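Local atomic coordinates of galectin 2 (Gallus gallus, PDB entry 2YMZ), a protein that probably binds carbohydrates, as a prototype member of the galectin family of beta-galactoside-binding lectins. Residues F45-C56 / E67-K77. Sequence-based numbering, arbitrary orientation.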
ATOM      1  N   PHE A  45       2.193  13.162   9.532  1.00 17.84           N
ATOM      2  CA  PHE A  45       2.114  14.325   8.638  1.00 15.73           C
ATOM      3  C   PHE A  45       0.632  14.464   8.390  1.00 14.11           C
ATOM      4  O   PHE A  45      -0.013  13.592   7.763  1.00 14.13           O
ATOM      5  CB  PHE A  45       2.810  13.923   7.318  1.00 16.55           C
ATOM      6  CG  PHE A  45       2.669  14.936   6.221  1.00 15.57           C
ATOM      7  CD1 PHE A  45       3.502  16.035   6.195  1.00 16.28           C
ATOM      8  CD2 PHE A  45       1.702  14.734   5.210  1.00 15.93           C
ATOM      9  CE1 PHE A  45       3.365  16.992   5.177  1.00 16.56           C
ATOM     10  CE2 PHE A  45       1.580  15.671   4.170  1.00 17.59           C
ATOM     11  CZ  PHE A  45       2.381  16.795   4.205  1.00 16.36           C
ATOM     12  N   ASN A  46       0.052  15.583   8.868  1.00 15.19           N
ATOM     13  CA  ASN A  46      -1.382  15.620   8.901  1.00 15.04           C
ATOM     14  C   ASN A  46      -1.912  17.003   8.413  1.00 15.49           C
ATOM     15  O   ASN A  46      -1.991  17.972   9.191  1.00 16.67           O
ATOM     16  CB  ASN A  46      -1.753  15.483  10.407  1.00 16.71           C
ATOM     17  CG  ASN A  46      -3.265  15.661  10.705  1.00 19.15           C
ATOM     18  OD1 ASN A  46      -3.573  16.052  11.849  1.00 21.99           O
ATOM     19  ND2 ASN A  46      -4.161  15.278   9.839  1.00 18.11           N
ATOM     20  N   PRO A  47      -2.171  17.120   7.103  1.00 15.93           N
ATOM     21  CA  PRO A  47      -2.790  18.357   6.631  1.00 15.28           C
ATOM     22  C   PRO A  47      -4.212  18.479   7.159  1.00 15.01           C
ATOM     23  O   PRO A  47      -4.980  17.540   7.097  1.00 15.54           O
ATOM     24  CB  PRO A  47      -2.874  18.112   5.124  1.00 14.67           C
ATOM     25  CG  PRO A  47      -1.698  17.199   4.771  1.00 16.30           C
ATOM     26  CD  PRO A  47      -1.707  16.251   5.999  1.00 14.87           C
ATOM     27  N   ARG A  48      -4.524  19.644   7.693  1.00 16.01           N
ATOM     28  CA  ARG A  48      -5.842  19.874   8.305  1.00 16.10           C
ATOM     29  C   ARG A  48      -6.508  21.060   7.563  1.00 15.14           C
ATOM     30  O   ARG A  48      -5.988  22.182   7.572  1.00 17.01           O
ATOM     31  CB  ARG A  48      -5.622  20.239   9.755  1.00 18.65           C
ATOM     32  CG  ARG A  48      -5.325  18.891  10.507  1.00 21.67           C
ATOM     33  CD  ARG A  48      -5.605  18.907  11.994  1.00 25.41           C
ATOM     34  NE  ARG A  48      -6.850  19.560  12.322  1.00 20.83           N
ATOM     35  CZ  ARG A  48      -8.017  18.983  12.660  1.00 24.71           C
ATOM     36  NH1 ARG A  48      -8.130  17.659  12.726  1.00 22.16           N
ATOM     37  NH2 ARG A  48      -9.098  19.792  12.927  1.00 26.55           N
ATOM     38  N   PHE A  49      -7.635  20.758   6.955  1.00 16.47           N
ATOM     39  CA  PHE A  49      -8.268  21.743   6.049  1.00 19.00           C
ATOM     40  C   PHE A  49      -8.960  22.821   6.899  1.00 19.26           C
ATOM     41  O   PHE A  49      -8.880  23.974   6.543  1.00 18.22           O
ATOM     42  CB  PHE A  49      -9.285  21.074   5.125  1.00 19.13           C
ATOM     43  CG  PHE A  49      -8.614  20.410   3.945  1.00 20.17           C
ATOM     44  CD1 PHE A  49      -8.365  21.152   2.796  1.00 20.45           C
ATOM     45  CD2 PHE A  49      -8.247  19.085   4.014  1.00 19.34           C
ATOM     46  CE1 PHE A  49      -7.718  20.572   1.735  1.00 19.41           C
ATOM     47  CE2 PHE A  49      -7.605  18.450   2.912  1.00 21.56           C
ATOM     48  CZ  PHE A  49      -7.368  19.224   1.776  1.00 19.75           C
ATOM     49  N   ASN A  50      -9.432  22.469   8.090  1.00 20.94           N
ATOM     50  CA  ASN A  50     -10.282  23.463   8.868  1.00 22.64           C
ATOM     51  C   ASN A  50      -9.424  24.631   9.270  1.00 21.98           C
ATOM     52  O   ASN A  50      -9.846  25.785   9.227  1.00 22.82           O
ATOM     53  CB  ASN A  50     -10.802  22.816  10.181  1.00 25.09           C
ATOM     54  CG  ASN A  50     -11.881  21.792   9.945  1.00 28.09           C
ATOM     55  OD1 ASN A  50     -12.358  21.619   8.837  1.00 25.44           O
ATOM     56  ND2 ASN A  50     -12.281  21.093  11.024  1.00 30.68           N
ATOM     57  N   GLU A  51      -8.191  24.344   9.715  1.00 17.96           N
ATOM     58  CA  GLU A  51      -7.298  25.376  10.174  1.00 19.13           C
ATOM     59  C   GLU A  51      -6.275  25.787   9.115  1.00 18.35           C
ATOM     60  O   GLU A  51      -5.391  26.598   9.406  1.00 20.33           O
ATOM     61  CB  GLU A  51      -6.605  24.972  11.480  1.00 22.45           C
ATOM     62  CG  GLU A  51      -7.606  24.589  12.582  1.00 22.87           C
ATOM     63  CD  GLU A  51      -7.741  23.093  12.710  1.00 28.31           C
ATOM     64  OE1 GLU A  51      -6.863  22.354  12.181  1.00 32.70           O
ATOM     65  OE2 GLU A  51      -8.751  22.613  13.255  1.00 27.72           O
ATOM     66  N   SER A  52      -6.383  25.142   7.950  1.00 19.50           N
ATOM     67  CA  SER A  52      -5.481  25.424   6.803  1.00 21.45           C
ATOM     68  C   SER A  52      -4.005  25.346   7.227  1.00 17.86           C
ATOM     69  O   SER A  52      -3.243  26.303   7.124  1.00 17.22           O
ATOM     70  CB  SER A  52      -5.807  26.827   6.184  1.00 24.31           C
ATOM     71  OG  SER A  52      -5.108  26.917   4.955  1.00 28.94           O
ATOM     72  N   VAL A  53      -3.576  24.203   7.793  1.00 17.55           N
ATOM     73  CA  VAL A  53      -2.219  24.128   8.327  1.00 15.32           C
ATOM     74  C   VAL A  53      -1.764  22.631   8.176  1.00 16.20           C
ATOM     75  O   VAL A  53      -2.620  21.713   8.222  1.00 15.91           O
ATOM     76  CB  VAL A  53      -2.192  24.514   9.862  1.00 18.14           C
ATOM     77  CG1 VAL A  53      -3.132  23.617  10.651  1.00 20.77           C
ATOM     78  CG2 VAL A  53      -0.761  24.472  10.465  1.00 22.24           C
ATOM     79  N   ILE A  54      -0.445  22.422   8.010  1.00 17.49           N
ATOM     80  CA  ILE A  54       0.040  21.055   8.027  1.00 16.57           C
ATOM     81  C   ILE A  54       0.626  20.859   9.412  1.00 15.64           C
ATOM     82  O   ILE A  54       1.552  21.593   9.834  1.00 18.68           O
ATOM     83  CB  ILE A  54       1.174  20.887   6.984  1.00 17.55           C
ATOM     84  CG1 ILE A  54       0.573  21.176   5.573  1.00 20.62           C
ATOM     85  CG2 ILE A  54       1.822  19.465   7.097  1.00 18.53           C
ATOM     86  CD1 ILE A  54       1.613  21.311   4.475  1.00 20.90           C
ATOM     87  N   VAL A  55       0.141  19.867  10.117  1.00 17.05           N
ATOM     88  CA  VAL A  55       0.682  19.581  11.446  1.00 15.63           C
ATOM     89  C   VAL A  55       1.530  18.326  11.317  1.00 16.98           C
ATOM     90  O   VAL A  55       1.047  17.347  10.736  1.00 17.59           O
ATOM     91  CB  VAL A  55      -0.421  19.227  12.405  1.00 18.04           C
ATOM     92  CG1 VAL A  55       0.081  19.059  13.868  1.00 17.83           C
ATOM     93  CG2 VAL A  55      -1.371  20.450  12.439  1.00 17.45           C
ATOM     94  N   CYS A  56       2.737  18.396  11.838  1.00 16.86           N
ATOM     95  CA  CYS A  56       3.584  17.200  11.972  1.00 16.37           C
ATOM     96  C   CYS A  56       3.791  16.941  13.457  1.00 17.48           C
ATOM     97  O   CYS A  56       3.969  17.891  14.277  1.00 18.14           O
ATOM     98  CB  CYS A  56       4.933  17.418  11.299  1.00 19.35           C
ATOM     99  SG  CYS A  56       4.773  17.515   9.484  1.00 21.75           S
ATOM    100  N   GLU A  67       3.870  19.203  18.622  1.00 22.05           N
ATOM    101  CA  GLU A  67       3.654  19.317  17.166  1.00 19.78           C
ATOM    102  C   GLU A  67       4.354  20.516  16.529  1.00 20.72           C
ATOM    103  O   GLU A  67       4.701  21.534  17.213  1.00 21.28           O
ATOM    104  CB  GLU A  67       2.118  19.245  16.864  1.00 17.69           C
ATOM    105  CG  GLU A  67       1.442  20.656  16.815  1.00 17.61           C
ATOM    106  CD  GLU A  67       1.367  21.377  18.104  1.00 19.97           C
ATOM    107  OE1 GLU A  67       1.766  20.847  19.207  1.00 19.18           O
ATOM    108  OE2 GLU A  67       0.844  22.515  18.040  1.00 20.59           O
ATOM    109  N   GLN A  68       4.575  20.443  15.205  1.00 18.39           N
ATOM    110  CA  GLN A  68       5.093  21.547  14.430  1.00 20.45           C
ATOM    111  C   GLN A  68       4.032  21.888  13.446  1.00 19.86           C
ATOM    112  O   GLN A  68       3.366  20.991  12.953  1.00 21.27           O
ATOM    113  CB  GLN A  68       6.425  21.155  13.697  1.00 22.49           C
ATOM    114  CG  GLN A  68       7.522  21.003  14.732  1.00 29.10           C
ATOM    115  CD  GLN A  68       8.887  20.833  14.096  1.00 32.35           C
ATOM    116  OE1 GLN A  68       9.023  20.852  12.856  1.00 29.11           O
ATOM    117  NE2 GLN A  68       9.913  20.700  14.948  1.00 36.67           N
ATOM    118  N   ARG A  69       3.821  23.192  13.180  1.00 19.76           N
ATOM    119  CA  ARG A  69       2.752  23.624  12.313  1.00 20.01           C
ATOM    120  C   ARG A  69       3.387  24.387  11.145  1.00 21.11           C
ATOM    121  O   ARG A  69       4.215  25.288  11.347  1.00 27.32           O
ATOM    122  CB  ARG A  69       1.748  24.543  13.120  1.00 19.43           C
ATOM    123  CG  ARG A  69       0.936  23.655  14.091  1.00 19.20           C
ATOM    124  CD  ARG A  69       0.231  24.484  15.211  1.00 19.85           C
ATOM    125  NE  ARG A  69      -0.627  23.509  15.931  1.00 18.36           N
ATOM    126  CZ  ARG A  69      -1.818  23.165  15.476  1.00 18.92           C
ATOM    127  NH1 ARG A  69      -2.362  23.767  14.410  1.00 21.50           N
ATOM    128  NH2 ARG A  69      -2.515  22.209  16.062  1.00 20.29           N
ATOM    129  N   ASP A  70       2.988  24.035   9.938  1.00 20.07           N
ATOM    130  CA  ASP A  70       3.410  24.775   8.731  1.00 20.11           C
ATOM    131  C   ASP A  70       2.174  25.337   8.022  1.00 20.87           C
ATOM    132  O   ASP A  70       1.272  24.602   7.620  1.00 20.81           O
ATOM    133  CB  ASP A  70       4.268  23.812   7.854  1.00 22.05           C
ATOM    134  CG  ASP A  70       4.861  24.480   6.626  1.00 26.00           C
ATOM    135  OD1 ASP A  70       4.326  25.474   6.098  1.00 25.87           O
ATOM    136  OD2 ASP A  70       5.915  24.002   6.189  1.00 26.07           O
ATOM    137  N   LYS A  71       2.153  26.679   7.867  1.00 19.77           N
ATOM    138  CA  LYS A  71       0.970  27.360   7.369  1.00 23.53           C
ATOM    139  C   LYS A  71       0.966  27.461   5.837  1.00 21.36           C
ATOM    140  O   LYS A  71       0.004  27.922   5.254  1.00 24.34           O
ATOM    141  CB  LYS A  71       0.854  28.749   8.001  1.00 26.97           C
ATOM    142  CG  LYS A  71       0.468  28.607   9.459  1.00 30.21           C
ATOM    143  CD  LYS A  71      -1.013  28.258   9.518  1.00 38.20           C
ATOM    144  CE  LYS A  71      -1.906  29.183   8.667  1.00 40.23           C
ATOM    145  NZ  LYS A  71      -3.375  28.895   8.767  1.00 35.77           N
ATOM    146  N   HIS A  72       1.995  26.863   5.218  1.00 23.99           N
ATOM    147  CA  HIS A  72       2.079  26.828   3.740  1.00 25.15           C
ATOM    148  C   HIS A  72       1.191  25.691   3.281  1.00 23.56           C
ATOM    149  O   HIS A  72       1.612  24.508   3.225  1.00 28.85           O
ATOM    150  CB  HIS A  72       3.541  26.606   3.262  1.00 26.76           C
ATOM    151  CG  HIS A  72       3.713  26.822   1.788  1.00 36.26           C
ATOM    152  ND1 HIS A  72       4.339  27.940   1.271  1.00 41.07           N
ATOM    153  CD2 HIS A  72       3.271  26.113   0.719  1.00 40.96           C
ATOM    154  CE1 HIS A  72       4.334  27.880  -0.050  1.00 45.08           C
ATOM    155  NE2 HIS A  72       3.686  26.786  -0.414  1.00 39.25           N
ATOM    156  N   PHE A  73      -0.061  25.999   2.968  1.00 22.77           N
ATOM    157  CA  PHE A  73      -1.096  24.956   2.817  1.00 22.53           C
ATOM    158  C   PHE A  73      -1.784  25.157   1.476  1.00 27.43           C
ATOM    159  O   PHE A  73      -2.662  26.022   1.312  1.00 37.74           O
ATOM    160  CB  PHE A  73      -2.218  25.131   3.859  1.00 19.89           C
ATOM    161  CG  PHE A  73      -3.146  23.987   3.916  1.00 18.07           C
ATOM    162  CD1 PHE A  73      -4.284  23.923   3.111  1.00 17.76           C
ATOM    163  CD2 PHE A  73      -2.887  22.928   4.783  1.00 18.28           C
ATOM    164  CE1 PHE A  73      -5.171  22.853   3.155  1.00 16.60           C
ATOM    165  CE2 PHE A  73      -3.788  21.857   4.826  1.00 16.77           C
ATOM    166  CZ  PHE A  73      -4.932  21.801   4.028  1.00 18.85           C
ATOM    167  N   ASN A  74      -1.376  24.384   0.536  1.00 26.56           N
ATOM    168  CA  ASN A  74      -1.926  24.439  -0.819  1.00 33.86           C
ATOM    169  C   ASN A  74      -2.409  23.037  -1.141  1.00 29.83           C
ATOM    170  O   ASN A  74      -1.855  22.347  -2.035  1.00 34.52           O
ATOM    171  CB  ASN A  74      -0.849  24.806  -1.853  1.00 28.99           C
ATOM    172  CG  ASN A  74      -0.701  26.312  -2.036  1.00 37.51           C
ATOM    173  OD1 ASN A  74      -1.653  27.059  -1.897  1.00 41.15           O
ATOM    174  ND2 ASN A  74       0.520  26.760  -2.266  1.00 39.67           N
ATOM    175  N   PHE A  75      -3.408  22.613  -0.399  1.00 23.02           N
ATOM    176  CA  PHE A  75      -4.016  21.333  -0.682  1.00 21.67           C
ATOM    177  C   PHE A  75      -5.396  21.695  -0.975  1.00 19.33           C
ATOM    178  O   PHE A  75      -5.953  22.646  -0.393  1.00 21.80           O
ATOM    179  CB  PHE A  75      -3.968  20.365   0.514  1.00 19.65           C
ATOM    180  CG  PHE A  75      -2.617  19.666   0.735  1.00 22.64           C
ATOM    181  CD1 PHE A  75      -2.201  18.673  -0.148  1.00 23.82           C
ATOM    182  CD2 PHE A  75      -1.799  20.009   1.799  1.00 23.59           C
ATOM    183  CE1 PHE A  75      -0.972  17.982   0.058  1.00 25.70           C
ATOM    184  CE2 PHE A  75      -0.551  19.343   2.014  1.00 24.26           C
ATOM    185  CZ  PHE A  75      -0.165  18.318   1.158  1.00 24.41           C
ATOM    186  N   TYR A  76      -6.020  20.913  -1.806  1.00 20.62           N
ATOM    187  CA  TYR A  76      -7.395  21.182  -2.226  1.00 20.90           C
ATOM    188  C   TYR A  76      -8.258  19.987  -2.123  1.00 19.24           C
ATOM    189  O   TYR A  76      -7.908  18.891  -2.602  1.00 21.00           O
ATOM    190  CB  TYR A  76      -7.373  21.663  -3.714  1.00 24.32           C
ATOM    191  CG  TYR A  76      -6.472  22.854  -3.813  1.00 25.57           C
ATOM    192  CD1 TYR A  76      -6.958  24.132  -3.590  1.00 29.39           C
ATOM    193  CD2 TYR A  76      -5.106  22.705  -4.032  1.00 28.32           C
ATOM    194  CE1 TYR A  76      -6.136  25.222  -3.635  1.00 29.34           C
ATOM    195  CE2 TYR A  76      -4.275  23.775  -4.035  1.00 28.00           C
ATOM    196  CZ  TYR A  76      -4.786  25.026  -3.856  1.00 28.82           C
ATOM    197  OH  TYR A  76      -3.910  26.076  -3.864  1.00 32.61           O
ATOM    198  N   LYS A  77      -9.466  20.149  -1.586  1.00 18.72           N
ATOM    199  CA  LYS A  77     -10.353  18.990  -1.478  1.00 18.33           C
ATOM    200  C   LYS A  77     -10.796  18.529  -2.847  1.00 24.39           C
ATOM    201  O   LYS A  77     -10.946  19.365  -3.761  1.00 23.28           O
ATOM    202  CB  LYS A  77     -11.614  19.337  -0.649  1.00 21.13           C
ATOM    203  CG  LYS A  77     -11.243  19.709   0.795  1.00 19.72           C
ATOM    204  CD  LYS A  77     -12.509  20.097   1.585  1.00 20.80           C
ATOM    205  CE  LYS A  77     -12.097  20.721   2.915  1.00 23.46           C
ATOM    206  NZ  LYS A  77     -13.330  20.974   3.790  1.00 27.92           N
TER
HETATM  207  O   HOH W   1     -12.278  22.345   6.092  1.00 25.97           O
HETATM  208  O   HOH W   2      -4.978  22.285  13.788  1.00 33.06           O
HETATM  209  O   HOH W   3      -2.775  28.552   5.373  1.00 35.25           O
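In the antiparallel hairpin that brings Val55 and Arg69 together on the presumed sugar-binding face of this galectin, strand 53-56 pairs with strand 68-70. Ile54 with Asp70 and Cys56 with Gln68 are the hydrogen-bonded pairs, and Ile54 N reaches Asp70 O at 2.8 Å in an almost straight bond (178°). Between them lies the non-hydrogen-bonded pair Val55-Arg69. Val55 CG2 rests over one face of the Arg69 guanidinium, while Glu67 OE2 takes Arg69 NE at 2.8 Å through its anti lone pair, in the guanidinium plane. This salt bridge, with the valine against the flat face, should restrict rotation of the arginine head. Arg48 grips the Glu51 carboxylate side-on, NE to OE1 and NH2 to OE2; a water beside Arg69 NH1 may link that arginine to Glu51, though its short approach to OE1 makes this leg doubtful.

Beyond the paired strands the chain packs by aromatic contacts. Phe73 has CG anti to its backbone N (chi1 -170°), which sends its ring under the turn at Ser52, where Ser52 CA sits over one face; Phe75 CD2 lies over the other. The Phe73 edge meets the Phe49 face in a T-shaped stack, ring centroids 5.1 Å apart and planes at 85°. Against the opposite face of Phe49, Lys77 CG makes a CH-pi contact 3.9 Å from the ring centroid. Ile54 CD1 approaches the edge of Phe75, 3.8 Å from its CE2. Lys71, its chain bent at chi2 and chi3, brings NZ within 3.1 Å of Ser52 O, a hydrogen bond that comes from above the carbonyl plane.

Asn46, Arg48, Val55, Glu67 and Arg69 follow the pattern of the galectin carbohydrate-recognition site, consistent with a galactoside-binding groove on this face of the galectin beta-sandwich.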